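Local coordinates for protein glycoside hydrolase YxiA (Bacillus licheniformis, PDB 3LV4) that probably hydrolyses glycosidic bonds in arabinan as a calcium-binding family 43 glycoside hydrolase, at residues Y244-H249 with Y270-M275. Numbering follows the deposited sequence.
Sequences YDAEGH and YGVKLM. With CA (calcium ion), chain E.
With CG between the backbone N and the carbonyl carbon (chi1 67°), Asp245 sends OD2 across to Gly271 and leaves OD1 facing its own loop. OD2 accepts the N-H of Gly271 through its anti lone pair (Asp245 OD2 to Gly271 N 2.9 Å, N-H...O angle 157°). OD1 looks back into a type I turn from Asp245 to Gly248: it accepts the N-H of His249 from above the carboxylate plane, and that of Glu247 more weakly. Just past the turn, His249 meets Tyr270 across the contact; each carries CG beside its backbone N, and the rings form an offset edge-to-face pair, planes at 88° and centroids 5.1 Å apart. The tyrosine brings its CD1-CE1 edge over one face of the imidazole, near the rim, with Tyr270 CD1 3.6 Å from His249 CD2. Next to Asp245 in sequence, Ala246 sets its CB against Val272 CG2, 3.8 Å away, just as strand 272-280 begins. Val272 pairs with Val233 of the antiparallel strand 230-236, consistent with the fourth strand of a blade in the family's five-bladed beta-propeller, away from the predicted catalytic residues. Glu247 holds a calcium ion with both OE1 and OE2, and the O of a calcium-bound water, in the imidazole plane, hydrogen-bonds to His249 NE2 at 2.8 Å. An alanine in place of Asp245 would probably leave the Gly271 and His249 amides without their acceptor and free the turn to shift against the strand entry. Two clear amide bonds and a weak third from Glu247 are likely to stabilise the negative charge of this buried carboxylate.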
loop_
_atom_site.group_PDB
_atom_site.type_symbol
_atom_site.label_atom_id
_atom_site.label_comp_id
_atom_site.label_asym_id
_atom_site.label_seq_id
_atom_site.Cartn_x
_atom_site.Cartn_y
_atom_site.Cartn_z
ATOM N N TYR A 244 -5.341 -2.198 15.140
ATOM C CA TYR A 244 -5.663 -3.600 15.406
ATOM C C TYR A 244 -5.952 -4.311 14.105
ATOM O O TYR A 244 -6.448 -3.693 13.152
ATOM C CB TYR A 244 -6.911 -3.720 16.296
ATOM C CG TYR A 244 -6.724 -3.145 17.676
ATOM C CD1 TYR A 244 -7.137 -1.849 17.976
ATOM C CD2 TYR A 244 -6.122 -3.893 18.676
ATOM C CE1 TYR A 244 -6.957 -1.324 19.241
ATOM C CE2 TYR A 244 -5.935 -3.377 19.937
ATOM C CZ TYR A 244 -6.355 -2.094 20.219
ATOM O OH TYR A 244 -6.166 -1.591 21.491
ATOM N N ASP A 245 -5.661 -5.610 14.062
ATOM C CA ASP A 245 -6.059 -6.409 12.906
ATOM C C ASP A 245 -7.451 -7.008 13.140
ATOM O O ASP A 245 -8.127 -6.646 14.110
ATOM C CB ASP A 245 -4.989 -7.452 12.504
ATOM C CG ASP A 245 -4.785 -8.558 13.540
ATOM O OD1 ASP A 245 -5.641 -8.746 14.436
ATOM O OD2 ASP A 245 -3.759 -9.274 13.420
ATOM N N ALA A 246 -7.902 -7.893 12.257
ATOM C CA ALA A 246 -9.286 -8.353 12.350
ATOM C C ALA A 246 -9.527 -9.372 13.476
ATOM O O ALA A 246 -10.670 -9.663 13.817
ATOM C CB ALA A 246 -9.794 -8.872 10.994
ATOM N N GLU A 247 -8.448 -9.885 14.062
ATOM C CA GLU A 247 -8.534 -10.723 15.255
ATOM C C GLU A 247 -8.374 -9.892 16.523
ATOM O O GLU A 247 -8.342 -10.435 17.632
ATOM C CB GLU A 247 -7.462 -11.815 15.225
ATOM C CG GLU A 247 -7.778 -12.929 14.244
ATOM C CD GLU A 247 -6.698 -13.986 14.178
ATOM O OE1 GLU A 247 -5.503 -13.629 14.140
ATOM O OE2 GLU A 247 -7.044 -15.186 14.150
ATOM N N GLY A 248 -8.257 -8.578 16.365
ATOM C CA GLY A 248 -8.069 -7.711 17.512
ATOM C C GLY A 248 -6.662 -7.729 18.084
ATOM O O GLY A 248 -6.430 -7.219 19.192
ATOM N N HIS A 249 -5.709 -8.310 17.362
ATOM C CA HIS A 249 -4.320 -8.213 17.811
ATOM C C HIS A 249 -3.844 -6.772 17.686
ATOM O O HIS A 249 -4.177 -6.077 16.726
ATOM C CB HIS A 249 -3.401 -9.170 17.041
ATOM C CG HIS A 249 -3.801 -10.604 17.169
ATOM N ND1 HIS A 249 -4.090 -11.186 18.388
ATOM C CD2 HIS A 249 -3.988 -11.572 16.239
ATOM C CE1 HIS A 249 -4.426 -12.448 18.203
ATOM N NE2 HIS A 249 -4.372 -12.710 16.907
ATOM N N TYR A 270 0.165 -11.648 11.921
ATOM C CA TYR A 270 -0.555 -10.438 12.308
ATOM C C TYR A 270 -0.847 -9.523 11.142
ATOM O O TYR A 270 -0.109 -9.520 10.158
ATOM C CB TYR A 270 0.249 -9.688 13.364
ATOM C CG TYR A 270 0.482 -10.543 14.573
ATOM C CD1 TYR A 270 -0.565 -10.853 15.433
ATOM C CD2 TYR A 270 1.733 -11.075 14.846
ATOM C CE1 TYR A 270 -0.367 -11.655 16.538
ATOM C CE2 TYR A 270 1.939 -11.880 15.962
ATOM C CZ TYR A 270 0.884 -12.161 16.798
ATOM O OH TYR A 270 1.066 -12.953 17.908
ATOM N N GLY A 271 -1.917 -8.741 11.271
ATOM C CA GLY A 271 -2.390 -7.889 10.194
ATOM C C GLY A 271 -3.346 -8.609 9.255
ATOM O O GLY A 271 -3.373 -9.841 9.202
ATOM N N VAL A 272 -4.133 -7.848 8.501
ATOM C CA VAL A 272 -5.001 -8.449 7.492
ATOM C C VAL A 272 -4.270 -8.405 6.154
ATOM O O VAL A 272 -4.046 -7.327 5.606
ATOM C CB VAL A 272 -6.329 -7.680 7.378
ATOM C CG1 VAL A 272 -7.239 -8.310 6.318
ATOM C CG2 VAL A 272 -7.038 -7.627 8.747
ATOM N N LYS A 273 -3.887 -9.569 5.634
ATOM C CA LYS A 273 -3.136 -9.639 4.375
ATOM C C LYS A 273 -4.095 -9.563 3.198
ATOM O O LYS A 273 -4.972 -10.413 3.049
ATOM C CB LYS A 273 -2.303 -10.920 4.310
ATOM C CG LYS A 273 -1.621 -11.163 2.974
ATOM C CD LYS A 273 -0.827 -12.474 3.000
ATOM C CE LYS A 273 -0.148 -12.778 1.663
ATOM N NZ LYS A 273 0.451 -14.152 1.658
ATOM N N LEU A 274 -3.919 -8.551 2.354
ATOM C CA LEU A 274 -4.889 -8.285 1.285
ATOM C C LEU A 274 -4.548 -8.957 -0.031
ATOM O O LEU A 274 -5.436 -9.222 -0.844
ATOM C CB LEU A 274 -5.018 -6.784 1.043
ATOM C CG LEU A 274 -5.580 -6.007 2.231
ATOM C CD1 LEU A 274 -5.644 -4.513 1.902
ATOM C CD2 LEU A 274 -6.960 -6.564 2.598
HETATM N N MSE A 275 -3.264 -9.218 -0.250
HETATM C CA MSE A 275 -2.807 -9.681 -1.561
HETATM C C MSE A 275 -1.355 -10.142 -1.496
HETATM O O MSE A 275 -0.500 -9.429 -0.957
HETATM C CB MSE A 275 -2.954 -8.549 -2.588
HETATM C CG MSE A 275 -2.432 -8.869 -3.982
HETATM SE SE MSE A 275 -2.638 -7.322 -5.209
HETATM C CE MSE A 275 -2.085 -5.887 -4.009
HETATM CA CA CA E . -4.525 -15.946 14.243
HETATM O O HOH W 1 -5.036 -15.437 16.714
HETATM O O HOH W 2 -2.550 -14.449 14.547
HETATM O O HOH W 3 -3.063 -17.580 15.748
HETATM O O HOH W 4 -5.840 -18.110 14.108
HETATM O O HOH W 5 -4.523 -15.367 11.752
#